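Local coordinates for protein TetR family transcriptional regulator (Chloroflexus aurantiacus, PDB 3NRG) that probably acts as a DNA-binding transcription factor of the TetR family, recognising regulatory DNA through a predicted helix-turn-helix, at residues A[178-183]-A[193-198]; A[140-145]-A[153-158]; A[93-98]-A[201-206]. All blocks are in the same frame, centred on the assembly; numbering follows the deposited sequence.

Contact 1: A[178-183]-A[193-198]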
ATOM      1  N   ARG A 178      -4.707  16.808  -3.616  1.00 27.13           N
ATOM      2  CA  ARG A 178      -4.426  18.210  -3.348  1.00 26.85           C
ATOM      3  C   ARG A 178      -3.373  18.816  -4.293  1.00 31.67           C
ATOM      4  O   ARG A 178      -3.558  19.944  -4.758  1.00 32.09           O
ATOM      5  CB  ARG A 178      -4.005  18.398  -1.877  1.00 23.61           C
ATOM      6  CG  ARG A 178      -3.884  19.848  -1.458  1.00 26.85           C
ATOM      7  CD  ARG A 178      -3.419  19.985  -0.031  1.00 28.60           C
ATOM      8  NE  ARG A 178      -3.192  21.388   0.326  1.00 31.75           N
ATOM      9  CZ  ARG A 178      -2.763  21.792   1.519  1.00 46.35           C
ATOM     10  NH1 ARG A 178      -2.520  20.906   2.481  1.00 29.64           N
ATOM     11  NH2 ARG A 178      -2.578  23.082   1.761  1.00 36.43           N
ATOM     12  N   PHE A 179      -2.253  18.098  -4.535  1.00 28.34           N
ATOM     13  CA  PHE A 179      -1.130  18.659  -5.288  1.00 29.34           C
ATOM     14  C   PHE A 179      -0.976  18.201  -6.744  1.00 38.46           C
ATOM     15  O   PHE A 179      -0.448  18.965  -7.560  1.00 39.96           O
ATOM     16  CB  PHE A 179       0.183  18.485  -4.515  1.00 29.87           C
ATOM     17  CG  PHE A 179       0.169  19.093  -3.131  1.00 30.02           C
ATOM     18  CD1 PHE A 179       0.277  20.469  -2.955  1.00 32.71           C
ATOM     19  CD2 PHE A 179       0.078  18.288  -2.000  1.00 31.04           C
ATOM     20  CE1 PHE A 179       0.265  21.030  -1.675  1.00 33.57           C
ATOM     21  CE2 PHE A 179       0.075  18.851  -0.716  1.00 33.18           C
ATOM     22  CZ  PHE A 179       0.173  20.215  -0.563  1.00 31.88           C
ATOM     23  N   ALA A 180      -1.383  16.955  -7.071  1.00 37.19           N
ATOM     24  CA  ALA A 180      -1.210  16.429  -8.432  1.00 38.89           C
ATOM     25  C   ALA A 180      -2.330  16.873  -9.372  1.00 48.07           C
ATOM     26  O   ALA A 180      -3.501  16.581  -9.120  1.00 47.88           O
ATOM     27  CB  ALA A 180      -1.099  14.909  -8.408  1.00 38.59           C
ATOM     28  N   VAL A 181      -1.968  17.597 -10.462  1.00 48.77           N
ATOM     29  CA  VAL A 181      -2.940  18.085 -11.460  1.00 50.79           C
ATOM     30  C   VAL A 181      -3.517  16.926 -12.294  1.00 55.55           C
ATOM     31  O   VAL A 181      -4.721  16.652 -12.222  1.00 55.75           O
ATOM     32  CB  VAL A 181      -2.347  19.212 -12.349  1.00 56.20           C
ATOM     33  N   ASN A 182      -2.661  16.246 -13.067  1.00 52.09           N
ATOM     34  CA  ASN A 182      -3.039  15.062 -13.838  1.00 51.88           C
ATOM     35  C   ASN A 182      -2.219  13.896 -13.276  1.00 54.21           C
ATOM     36  O   ASN A 182      -1.079  13.683 -13.701  1.00 54.45           O
ATOM     37  CB  ASN A 182      -2.763  15.279 -15.338  1.00 54.24           C
ATOM     38  CG  ASN A 182      -3.193  14.121 -16.201  1.00 82.05           C
ATOM     39  OD1 ASN A 182      -2.368  13.347 -16.695  1.00 76.14           O
ATOM     40  ND2 ASN A 182      -4.500  13.959 -16.380  1.00 76.31           N
ATOM     41  N   PRO A 183      -2.710  13.245 -12.191  1.00 48.79           N
ATOM     42  CA  PRO A 183      -1.887  12.231 -11.506  1.00 47.16           C
ATOM     43  C   PRO A 183      -1.460  11.046 -12.365  1.00 51.81           C
ATOM     44  O   PRO A 183      -0.360  10.525 -12.170  1.00 51.07           O
ATOM     45  CB  PRO A 183      -2.768  11.792 -10.331  1.00 47.74           C
ATOM     46  CG  PRO A 183      -4.149  12.174 -10.721  1.00 52.81           C
ATOM     47  CD  PRO A 183      -4.010  13.426 -11.516  1.00 49.87           C
ATOM     48  N   VAL A 193       7.832  13.320  -7.699  1.00 33.43           N
ATOM     49  CA  VAL A 193       8.950  13.694  -6.814  1.00 32.49           C
ATOM     50  C   VAL A 193       9.163  15.214  -6.719  1.00 36.54           C
ATOM     51  O   VAL A 193       9.736  15.694  -5.735  1.00 36.49           O
ATOM     52  CB  VAL A 193      10.262  12.944  -7.184  1.00 36.35           C
ATOM     53  CG1 VAL A 193      10.110  11.443  -6.975  1.00 35.44           C
ATOM     54  CG2 VAL A 193      10.700  13.255  -8.617  1.00 37.17           C
ATOM     55  N   LEU A 194       8.688  15.969  -7.731  1.00 33.07           N
ATOM     56  CA  LEU A 194       8.834  17.425  -7.757  1.00 33.72           C
ATOM     57  C   LEU A 194       7.853  18.133  -6.811  1.00 37.83           C
ATOM     58  O   LEU A 194       7.978  19.341  -6.592  1.00 37.97           O
ATOM     59  CB  LEU A 194       8.681  17.966  -9.194  1.00 34.74           C
ATOM     60  CG  LEU A 194       9.603  17.370 -10.255  1.00 38.99           C
ATOM     61  CD1 LEU A 194       9.344  17.997 -11.595  1.00 39.97           C
ATOM     62  CD2 LEU A 194      11.053  17.533  -9.873  1.00 41.25           C
ATOM     63  N   LEU A 195       6.876  17.384  -6.250  1.00 34.51           N
ATOM     64  CA  LEU A 195       5.873  17.942  -5.333  1.00 34.29           C
ATOM     65  C   LEU A 195       6.217  17.669  -3.851  1.00 39.08           C
ATOM     66  O   LEU A 195       5.491  18.125  -2.964  1.00 37.75           O
ATOM     67  CB  LEU A 195       4.460  17.399  -5.672  1.00 33.54           C
ATOM     68  CG  LEU A 195       3.898  17.739  -7.070  1.00 38.41           C
ATOM     69  CD1 LEU A 195       2.617  16.999  -7.319  1.00 37.78           C
ATOM     70  CD2 LEU A 195       3.666  19.241  -7.230  1.00 41.43           C
ATOM     71  N   GLN A 196       7.354  16.965  -3.590  1.00 37.00           N
ATOM     72  CA  GLN A 196       7.827  16.624  -2.236  1.00 36.14           C
ATOM     73  C   GLN A 196       7.941  17.845  -1.269  1.00 40.74           C
ATOM     74  O   GLN A 196       7.519  17.723  -0.119  1.00 40.47           O
ATOM     75  CB  GLN A 196       9.151  15.838  -2.296  1.00 37.72           C
ATOM     76  CG  GLN A 196       9.576  15.242  -0.954  1.00 51.40           C
ATOM     77  N   PRO A 197       8.477  19.033  -1.692  1.00 37.65           N
ATOM     78  CA  PRO A 197       8.560  20.164  -0.747  1.00 37.85           C
ATOM     79  C   PRO A 197       7.201  20.564  -0.152  1.00 40.40           C
ATOM     80  O   PRO A 197       7.115  20.824   1.045  1.00 41.00           O
ATOM     81  CB  PRO A 197       9.176  21.288  -1.590  1.00 40.89           C
ATOM     82  CG  PRO A 197       9.879  20.593  -2.686  1.00 45.46           C
ATOM     83  CD  PRO A 197       9.056  19.395  -3.002  1.00 39.80           C
ATOM     84  N   ALA A 198       6.138  20.586  -0.978  1.00 33.88           N
ATOM     85  CA  ALA A 198       4.791  20.925  -0.513  1.00 31.88           C
ATOM     86  C   ALA A 198       4.179  19.768   0.283  1.00 31.53           C
ATOM     87  O   ALA A 198       3.460  19.998   1.255  1.00 30.38           O
ATOM     88  CB  ALA A 198       3.901  21.274  -1.699  1.00 33.14           C
TER

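Contact 2: A[140-145]-A[153-158]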
ATOM      1  N   GLN A 140       0.700  -1.363  19.554  1.00 32.61           N
ATOM      2  CA  GLN A 140       1.916  -1.796  20.250  1.00 33.82           C
ATOM      3  C   GLN A 140       2.823  -0.585  20.546  1.00 37.12           C
ATOM      4  O   GLN A 140       3.319  -0.460  21.664  1.00 38.21           O
ATOM      5  CB  GLN A 140       2.666  -2.848  19.405  1.00 35.85           C
ATOM      6  CG  GLN A 140       3.841  -3.520  20.123  1.00 59.17           C
ATOM      7  CD  GLN A 140       4.640  -4.431  19.202  1.00 80.30           C
ATOM      8  OE1 GLN A 140       4.104  -5.069  18.281  1.00 75.24           O
ATOM      9  NE2 GLN A 140       5.935  -4.543  19.461  1.00 72.15           N
ATOM     10  N   LEU A 141       2.990   0.331  19.555  1.00 32.29           N
ATOM     11  CA  LEU A 141       3.814   1.548  19.713  1.00 31.43           C
ATOM     12  C   LEU A 141       3.231   2.495  20.755  1.00 34.97           C
ATOM     13  O   LEU A 141       3.983   3.062  21.550  1.00 35.66           O
ATOM     14  CB  LEU A 141       3.978   2.293  18.371  1.00 30.19           C
ATOM     15  CG  LEU A 141       4.765   1.586  17.265  1.00 34.16           C
ATOM     16  CD1 LEU A 141       4.745   2.403  16.001  1.00 33.08           C
ATOM     17  CD2 LEU A 141       6.202   1.337  17.677  1.00 36.05           C
ATOM     18  N   VAL A 142       1.887   2.680  20.746  1.00 30.04           N
ATOM     19  CA  VAL A 142       1.202   3.558  21.707  1.00 29.38           C
ATOM     20  C   VAL A 142       1.297   2.977  23.125  1.00 34.10           C
ATOM     21  O   VAL A 142       1.589   3.719  24.066  1.00 34.10           O
ATOM     22  CB  VAL A 142      -0.267   3.874  21.283  1.00 32.14           C
ATOM     23  CG1 VAL A 142      -1.000   4.659  22.363  1.00 32.03           C
ATOM     24  CG2 VAL A 142      -0.300   4.628  19.966  1.00 30.75           C
ATOM     25  N   GLU A 143       1.115   1.638  23.269  1.00 31.41           N
ATOM     26  CA  GLU A 143       1.240   0.956  24.571  1.00 32.81           C
ATOM     27  C   GLU A 143       2.647   1.106  25.142  1.00 37.27           C
ATOM     28  O   GLU A 143       2.795   1.316  26.349  1.00 37.81           O
ATOM     29  CB  GLU A 143       0.849  -0.524  24.462  1.00 35.05           C
ATOM     30  CG  GLU A 143      -0.651  -0.746  24.510  1.00 45.33           C
ATOM     31  CD  GLU A 143      -1.136  -2.116  24.072  1.00 66.04           C
ATOM     32  OE1 GLU A 143      -0.473  -2.740  23.211  1.00 60.49           O
ATOM     33  OE2 GLU A 143      -2.239  -2.514  24.512  1.00 63.70           O
ATOM     34  N   GLN A 144       3.680   1.076  24.256  1.00 33.29           N
ATOM     35  CA  GLN A 144       5.083   1.289  24.635  1.00 33.88           C
ATOM     36  C   GLN A 144       5.307   2.725  25.131  1.00 37.45           C
ATOM     37  O   GLN A 144       5.944   2.921  26.164  1.00 38.55           O
ATOM     38  CB  GLN A 144       6.021   0.976  23.454  1.00 34.89           C
ATOM     39  CG  GLN A 144       6.312  -0.516  23.280  1.00 51.80           C
ATOM     40  CD  GLN A 144       7.173  -0.813  22.066  1.00 68.91           C
ATOM     41  OE1 GLN A 144       7.852   0.060  21.511  1.00 63.81           O
ATOM     42  NE2 GLN A 144       7.171  -2.060  21.637  1.00 60.31           N
ATOM     43  N   GLY A 145       4.741   3.699  24.409  1.00 32.64           N
ATOM     44  CA  GLY A 145       4.840   5.123  24.735  1.00 31.88           C
ATOM     45  C   GLY A 145       4.168   5.510  26.039  1.00 36.43           C
ATOM     46  O   GLY A 145       4.655   6.394  26.745  1.00 37.03           O
ATOM     47  N   PRO A 153      -0.957   9.607  30.232  1.00 37.40           N
ATOM     48  CA  PRO A 153      -1.198   8.351  30.979  1.00 38.15           C
ATOM     49  C   PRO A 153      -2.585   7.733  30.792  1.00 41.73           C
ATOM     50  O   PRO A 153      -2.702   6.507  30.757  1.00 41.84           O
ATOM     51  CB  PRO A 153      -0.937   8.747  32.442  1.00 40.97           C
ATOM     52  CG  PRO A 153      -1.065  10.229  32.472  1.00 44.70           C
ATOM     53  CD  PRO A 153      -0.587  10.713  31.142  1.00 39.21           C
ATOM     54  N   ASP A 154      -3.634   8.572  30.661  1.00 38.05           N
ATOM     55  CA  ASP A 154      -5.023   8.099  30.517  1.00 38.15           C
ATOM     56  C   ASP A 154      -5.411   7.757  29.053  1.00 40.09           C
ATOM     57  O   ASP A 154      -6.559   7.385  28.794  1.00 40.77           O
ATOM     58  CB  ASP A 154      -6.006   9.122  31.119  1.00 40.71           C
ATOM     59  CG  ASP A 154      -5.845  10.514  30.545  1.00 57.52           C
ATOM     60  OD1 ASP A 154      -6.435  10.787  29.471  1.00 58.20           O
ATOM     61  OD2 ASP A 154      -5.100  11.323  31.147  1.00 65.73           O
ATOM     62  N   LEU A 155      -4.450   7.858  28.114  1.00 33.89           N
ATOM     63  CA  LEU A 155      -4.687   7.608  26.688  1.00 31.87           C
ATOM     64  C   LEU A 155      -5.120   6.166  26.408  1.00 36.19           C
ATOM     65  O   LEU A 155      -4.506   5.225  26.918  1.00 37.06           O
ATOM     66  CB  LEU A 155      -3.423   7.960  25.875  1.00 30.63           C
ATOM     67  CG  LEU A 155      -3.556   7.984  24.341  1.00 33.37           C
ATOM     68  CD1 LEU A 155      -4.422   9.133  23.879  1.00 32.33           C
ATOM     69  CD2 LEU A 155      -2.197   8.083  23.686  1.00 34.24           C
ATOM     70  N   ASP A 156      -6.192   5.997  25.608  1.00 31.41           N
ATOM     71  CA  ASP A 156      -6.652   4.678  25.193  1.00 31.22           C
ATOM     72  C   ASP A 156      -5.861   4.260  23.958  1.00 33.76           C
ATOM     73  O   ASP A 156      -5.929   4.938  22.928  1.00 31.99           O
ATOM     74  CB  ASP A 156      -8.157   4.694  24.898  1.00 33.62           C
ATOM     75  CG  ASP A 156      -8.715   3.327  24.551  1.00 47.89           C
ATOM     76  OD1 ASP A 156      -9.018   2.556  25.486  1.00 50.76           O
ATOM     77  OD2 ASP A 156      -8.849   3.030  23.345  1.00 52.97           O
ATOM     78  N   ALA A 157      -5.043   3.190  24.088  1.00 31.24           N
ATOM     79  CA  ALA A 157      -4.161   2.704  23.016  1.00 30.22           C
ATOM     80  C   ALA A 157      -4.920   2.336  21.749  1.00 33.08           C
ATOM     81  O   ALA A 157      -4.464   2.662  20.650  1.00 31.96           O
ATOM     82  CB  ALA A 157      -3.345   1.519  23.504  1.00 31.86           C
ATOM     83  N   ASP A 158      -6.083   1.668  21.895  1.00 29.66           N
ATOM     84  CA  ASP A 158      -6.919   1.266  20.763  1.00 28.96           C
ATOM     85  C   ASP A 158      -7.408   2.497  19.967  1.00 30.86           C
ATOM     86  O   ASP A 158      -7.327   2.507  18.732  1.00 29.60           O
ATOM     87  CB  ASP A 158      -8.107   0.422  21.250  1.00 31.77           C
ATOM     88  CG  ASP A 158      -8.932  -0.171  20.130  1.00 43.31           C
ATOM     89  OD1 ASP A 158      -9.706   0.580  19.505  1.00 43.52           O
ATOM     90  OD2 ASP A 158      -8.846  -1.399  19.913  1.00 50.14           O
TER

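Contact 3: A[93-98]-A[201-206]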
ATOM      1  N   TRP A  93       9.019   9.229   9.766  1.00 28.83           N
ATOM      2  CA  TRP A  93       9.805   8.403   8.859  1.00 29.32           C
ATOM      3  C   TRP A  93       8.922   7.304   8.237  1.00 30.54           C
ATOM      4  O   TRP A  93       8.955   7.108   7.023  1.00 29.91           O
ATOM      5  CB  TRP A  93      11.007   7.779   9.605  1.00 29.95           C
ATOM      6  CG  TRP A  93      11.842   6.851   8.762  1.00 31.95           C
ATOM      7  CD1 TRP A  93      12.926   7.183   8.003  1.00 35.54           C
ATOM      8  CD2 TRP A  93      11.666   5.433   8.615  1.00 32.00           C
ATOM      9  NE1 TRP A  93      13.429   6.063   7.380  1.00 35.85           N
ATOM     10  CE2 TRP A  93      12.670   4.975   7.733  1.00 36.85           C
ATOM     11  CE3 TRP A  93      10.753   4.500   9.147  1.00 32.84           C
ATOM     12  CZ2 TRP A  93      12.779   3.631   7.353  1.00 36.48           C
ATOM     13  CZ3 TRP A  93      10.863   3.170   8.772  1.00 34.58           C
ATOM     14  CH2 TRP A  93      11.869   2.745   7.890  1.00 35.98           C
ATOM     15  N   LEU A  94       8.116   6.611   9.072  1.00 25.56           N
ATOM     16  CA  LEU A  94       7.231   5.530   8.628  1.00 24.60           C
ATOM     17  C   LEU A  94       6.110   6.048   7.705  1.00 28.21           C
ATOM     18  O   LEU A  94       5.718   5.357   6.757  1.00 27.27           O
ATOM     19  CB  LEU A  94       6.638   4.796   9.842  1.00 24.66           C
ATOM     20  CG  LEU A  94       5.894   3.483   9.556  1.00 28.81           C
ATOM     21  CD1 LEU A  94       6.864   2.385   9.048  1.00 29.05           C
ATOM     22  CD2 LEU A  94       5.141   3.011  10.796  1.00 31.81           C
ATOM     23  N   LEU A  95       5.603   7.262   7.979  1.00 25.11           N
ATOM     24  CA  LEU A  95       4.576   7.901   7.151  1.00 24.84           C
ATOM     25  C   LEU A  95       5.163   8.260   5.781  1.00 30.01           C
ATOM     26  O   LEU A  95       4.528   8.014   4.757  1.00 30.30           O
ATOM     27  CB  LEU A  95       4.034   9.161   7.865  1.00 24.64           C
ATOM     28  CG  LEU A  95       2.812   9.855   7.250  1.00 28.72           C
ATOM     29  CD1 LEU A  95       1.679   8.869   6.989  1.00 28.54           C
ATOM     30  CD2 LEU A  95       2.328  10.974   8.150  1.00 28.76           C
ATOM     31  N   ASP A  96       6.413   8.771   5.772  1.00 27.11           N
ATOM     32  CA  ASP A  96       7.146   9.129   4.559  1.00 27.85           C
ATOM     33  C   ASP A  96       7.409   7.888   3.683  1.00 31.85           C
ATOM     34  O   ASP A  96       7.195   7.939   2.472  1.00 31.34           O
ATOM     35  CB  ASP A  96       8.472   9.806   4.929  1.00 31.31           C
ATOM     36  CG  ASP A  96       8.785  11.037   4.111  1.00 50.19           C
ATOM     37  OD1 ASP A  96       8.971  10.901   2.873  1.00 51.90           O
ATOM     38  OD2 ASP A  96       8.924  12.127   4.712  1.00 59.68           O
ATOM     39  N   VAL A  97       7.849   6.770   4.307  1.00 28.53           N
ATOM     40  CA  VAL A  97       8.109   5.503   3.609  1.00 28.78           C
ATOM     41  C   VAL A  97       6.828   4.972   2.927  1.00 31.03           C
ATOM     42  O   VAL A  97       6.852   4.648   1.736  1.00 30.47           O
ATOM     43  CB  VAL A  97       8.742   4.447   4.562  1.00 33.68           C
ATOM     44  CG1 VAL A  97       8.700   3.049   3.948  1.00 33.54           C
ATOM     45  CG2 VAL A  97      10.172   4.831   4.928  1.00 34.47           C
ATOM     46  N   GLY A  98       5.730   4.919   3.685  1.00 26.25           N
ATOM     47  CA  GLY A  98       4.436   4.460   3.187  1.00 25.24           C
ATOM     48  C   GLY A  98       3.960   5.240   1.979  1.00 28.25           C
ATOM     49  O   GLY A  98       3.470   4.655   1.011  1.00 28.30           O
ATOM     50  N   ARG A 201       5.696  19.391   4.175  1.00 32.28           N
ATOM     51  CA  ARG A 201       5.166  20.287   5.204  1.00 32.13           C
ATOM     52  C   ARG A 201       3.816  19.806   5.707  1.00 35.10           C
ATOM     53  O   ARG A 201       3.493  20.020   6.874  1.00 36.09           O
ATOM     54  CB  ARG A 201       5.126  21.758   4.734  1.00 34.21           C
ATOM     55  CG  ARG A 201       4.342  22.000   3.455  1.00 48.56           C
ATOM     56  CD  ARG A 201       4.779  23.276   2.751  1.00 66.45           C
ATOM     57  NE  ARG A 201       6.182  23.213   2.323  1.00 78.66           N
ATOM     58  CZ  ARG A 201       6.743  24.073   1.479  1.00 93.67           C
ATOM     59  NH1 ARG A 201       6.023  25.049   0.939  1.00 82.60           N
ATOM     60  NH2 ARG A 201       8.020  23.947   1.145  1.00 79.32           N
ATOM     61  N   VAL A 202       3.066  19.066   4.852  1.00 29.21           N
ATOM     62  CA  VAL A 202       1.794  18.447   5.230  1.00 27.70           C
ATOM     63  C   VAL A 202       2.085  17.249   6.154  1.00 31.81           C
ATOM     64  O   VAL A 202       1.482  17.137   7.225  1.00 31.01           O
ATOM     65  CB  VAL A 202       0.956  18.039   3.986  1.00 30.65           C
ATOM     66  CG1 VAL A 202      -0.299  17.272   4.392  1.00 29.54           C
ATOM     67  CG2 VAL A 202       0.594  19.260   3.144  1.00 31.22           C
ATOM     68  N   ILE A 203       3.063  16.396   5.767  1.00 28.78           N
ATOM     69  CA  ILE A 203       3.491  15.250   6.573  1.00 28.44           C
ATOM     70  C   ILE A 203       3.947  15.715   7.963  1.00 33.07           C
ATOM     71  O   ILE A 203       3.524  15.132   8.964  1.00 33.62           O
ATOM     72  CB  ILE A 203       4.574  14.415   5.828  1.00 31.89           C
ATOM     73  CG1 ILE A 203       3.964  13.731   4.575  1.00 32.43           C
ATOM     74  CG2 ILE A 203       5.227  13.374   6.761  1.00 31.93           C
ATOM     75  CD1 ILE A 203       4.982  13.338   3.508  1.00 41.88           C
ATOM     76  N   GLU A 204       4.735  16.824   8.026  1.00 29.02           N
ATOM     77  CA  GLU A 204       5.196  17.407   9.294  1.00 28.99           C
ATOM     78  C   GLU A 204       4.017  17.971  10.104  1.00 31.59           C
ATOM     79  O   GLU A 204       3.936  17.731  11.309  1.00 31.09           O
ATOM     80  CB  GLU A 204       6.254  18.493   9.048  1.00 31.46           C
ATOM     81  CG  GLU A 204       7.584  17.955   8.542  1.00 44.87           C
ATOM     82  CD  GLU A 204       8.633  19.005   8.211  1.00 73.95           C
ATOM     83  OE1 GLU A 204       8.322  20.217   8.298  1.00 72.20           O
ATOM     84  OE2 GLU A 204       9.767  18.612   7.851  1.00 69.96           O
ATOM     85  N   GLN A 205       3.078  18.680   9.428  1.00 27.53           N
ATOM     86  CA  GLN A 205       1.858  19.220  10.047  1.00 26.42           C
ATOM     87  C   GLN A 205       1.020  18.097  10.679  1.00 29.45           C
ATOM     88  O   GLN A 205       0.562  18.243  11.810  1.00 29.72           O
ATOM     89  CB  GLN A 205       1.023  19.982   9.009  1.00 27.49           C
ATOM     90  CG  GLN A 205       1.360  21.465   8.911  1.00 36.26           C
ATOM     91  CD  GLN A 205       0.505  22.327   9.824  1.00 48.80           C
ATOM     92  OE1 GLN A 205      -0.418  21.857  10.501  1.00 41.42           O
ATOM     93  NE2 GLN A 205       0.754  23.620   9.808  1.00 41.22           N
ATOM     94  N   VAL A 206       0.856  16.962   9.952  1.00 25.04           N
ATOM     95  CA  VAL A 206       0.103  15.791  10.427  1.00 24.36           C
ATOM     96  C   VAL A 206       0.721  15.221  11.707  1.00 29.81           C
ATOM     97  O   VAL A 206       0.003  14.987  12.683  1.00 29.79           O
ATOM     98  CB  VAL A 206      -0.036  14.711   9.317  1.00 27.22           C
ATOM     99  CG1 VAL A 206      -0.411  13.356   9.906  1.00 26.23           C
ATOM    100  CG2 VAL A 206      -1.044  15.136   8.262  1.00 27.11           C
TER

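Contact 1: A[178-183]-A[193-198]
The carbonyl oxygen of Phe179, at the end of helix 157-179, is approached by both methyls of Leu195: CD1 lies 3.6 Å from Phe179 O, and CD2 4.1 Å from the same oxygen. Here, in the all-helical C-terminal domain of a TetR-type regulator, the end of helix 157-179 meets the start of helix 196-214 after the chain has passed through helix 183-189. No hydrogen bond crosses; hydrocarbon does the work. Leu195 CD1 also meets the CB of Phe179 at 4.0 Å, and it reaches the backbone N of Ala180, 4.0 Å from CD1. The Phe179 ring (chi1 -57°, CG anti to the carbonyl carbon) is turned so that Ala198 presents its methyl over one face, a CH-pi contact with CB 4.1 Å from the ring centroid and 28° off the normal. The opposite face is backed by the preceding residue, whose extended chain carries Arg178 CG over the ring centre. Met199 and Val202 of helix 196-214 also touch Phe179, while Leu186 of helix 183-189 touches Ala180 and Leu195. Within the ring, CE1 comes nearest the methyl, 3.6 Å from Ala198 CB.

Contact 2: A[140-145]-A[153-158]
A helical hairpin of the TetR-type C-terminal domain is closed where Val142 and Glu143, near the end of helix 124-147, meet Leu155 of the connection and Ala157, the first residue of helix 157-179. The chain leaves the first helix, makes a short connection and returns, bringing the CA atoms of Val142 and Ala157 to 5.6 Å. Val142 is the buried member. With CG1 anti to the backbone N (chi1 174°), it extends that one methyl to both partners, 3.8 Å from the CA of Ala157 and 3.9 Å from CD2 of Leu155. Val142 and Leu155 lie roughly perpendicular, and CG1 of the one touches CD2 of the other. The contact has no hydrogen bond across it; the hydrogen bonds nearby belong to the connection. Asp156 stands at the N-cap position of helix 157-179, where its side chain caps a backbone N of the first turn and OD2 also hydrogen-bonds the hydroxyl of Thr159; the cap marks where the helix begins at Ala157. At the other end of the connection, the Gly145 carbonyl O is hydrogen-bonded to Ser150 OG, and the Gly145 backbone is also hydrogen-bonded to that of Leu151. Ala160 and Leu164 of the second helix also touch Val142. The outer margin belongs to Glu143, which meets its partner through the aliphatic part of its chain: Glu143 CG lies 3.7 Å from the CB of Ala157.

Contact 3: A[93-98]-A[201-206]
Leu95 sends one methyl between two residues a helical turn apart: its CD2 lies 4.0 Å from CG2 of Ile203 and equally 4.0 Å from CG1 of Val206. Leu95 and Ile203 run alongside with opposed directions, while Val206 lies roughly perpendicular to the leucine. The leucine gets there with CG anti to the backbone N (chi1 -171°), which carries the branch outward from helix 87-104. One residue on, Asp96 adds a looser touch, OD2 standing 4.3 Å from the CD1 of Ile203. These residues join two helices of the TetR-type C-terminal bundle, whose local axes approach to 10.5 Å and run in opposed senses but obliquely, at 138° between their N-to-C directions. Helix 157-179 closes over the same side chains: Phe168 and Leu171 touch Leu95, and Val167 touches Val206, making this a three-helix junction. Farther out, Arg92, one turn before Asp96, packs on Ile203 and forms a salt bridge with Glu204, thereby linking the same two helices; the Arg92-Asp96 ion pair is long and weak. The inner contact is thus apolar and carries no directional bond, with the Arg92-Glu204 salt bridge supplying the charged link beside it.

In the fold
All three contacts rest mainly on hydrocarbon, with no hydrogen bond between their paired segments, yet their settings differ. Contact 1 is a surface contact; contact 2 includes one buried side chain and contact 3 two, and contact 3 alone joins helices distant in sequence. Contacts 1 and 2 share helix 157-179, one using its end and the other its start, with centres about 34 Å apart. Contacts 1 and 3 share helix 196-214 and touch directly, since Arg178 and Phe179 both meet Val202. An aromatic face marks contact 1, an N-capped helix start contact 2, and the adjacent Arg92-Glu204 salt bridge contact 3, whose long chain loop encloses the two others.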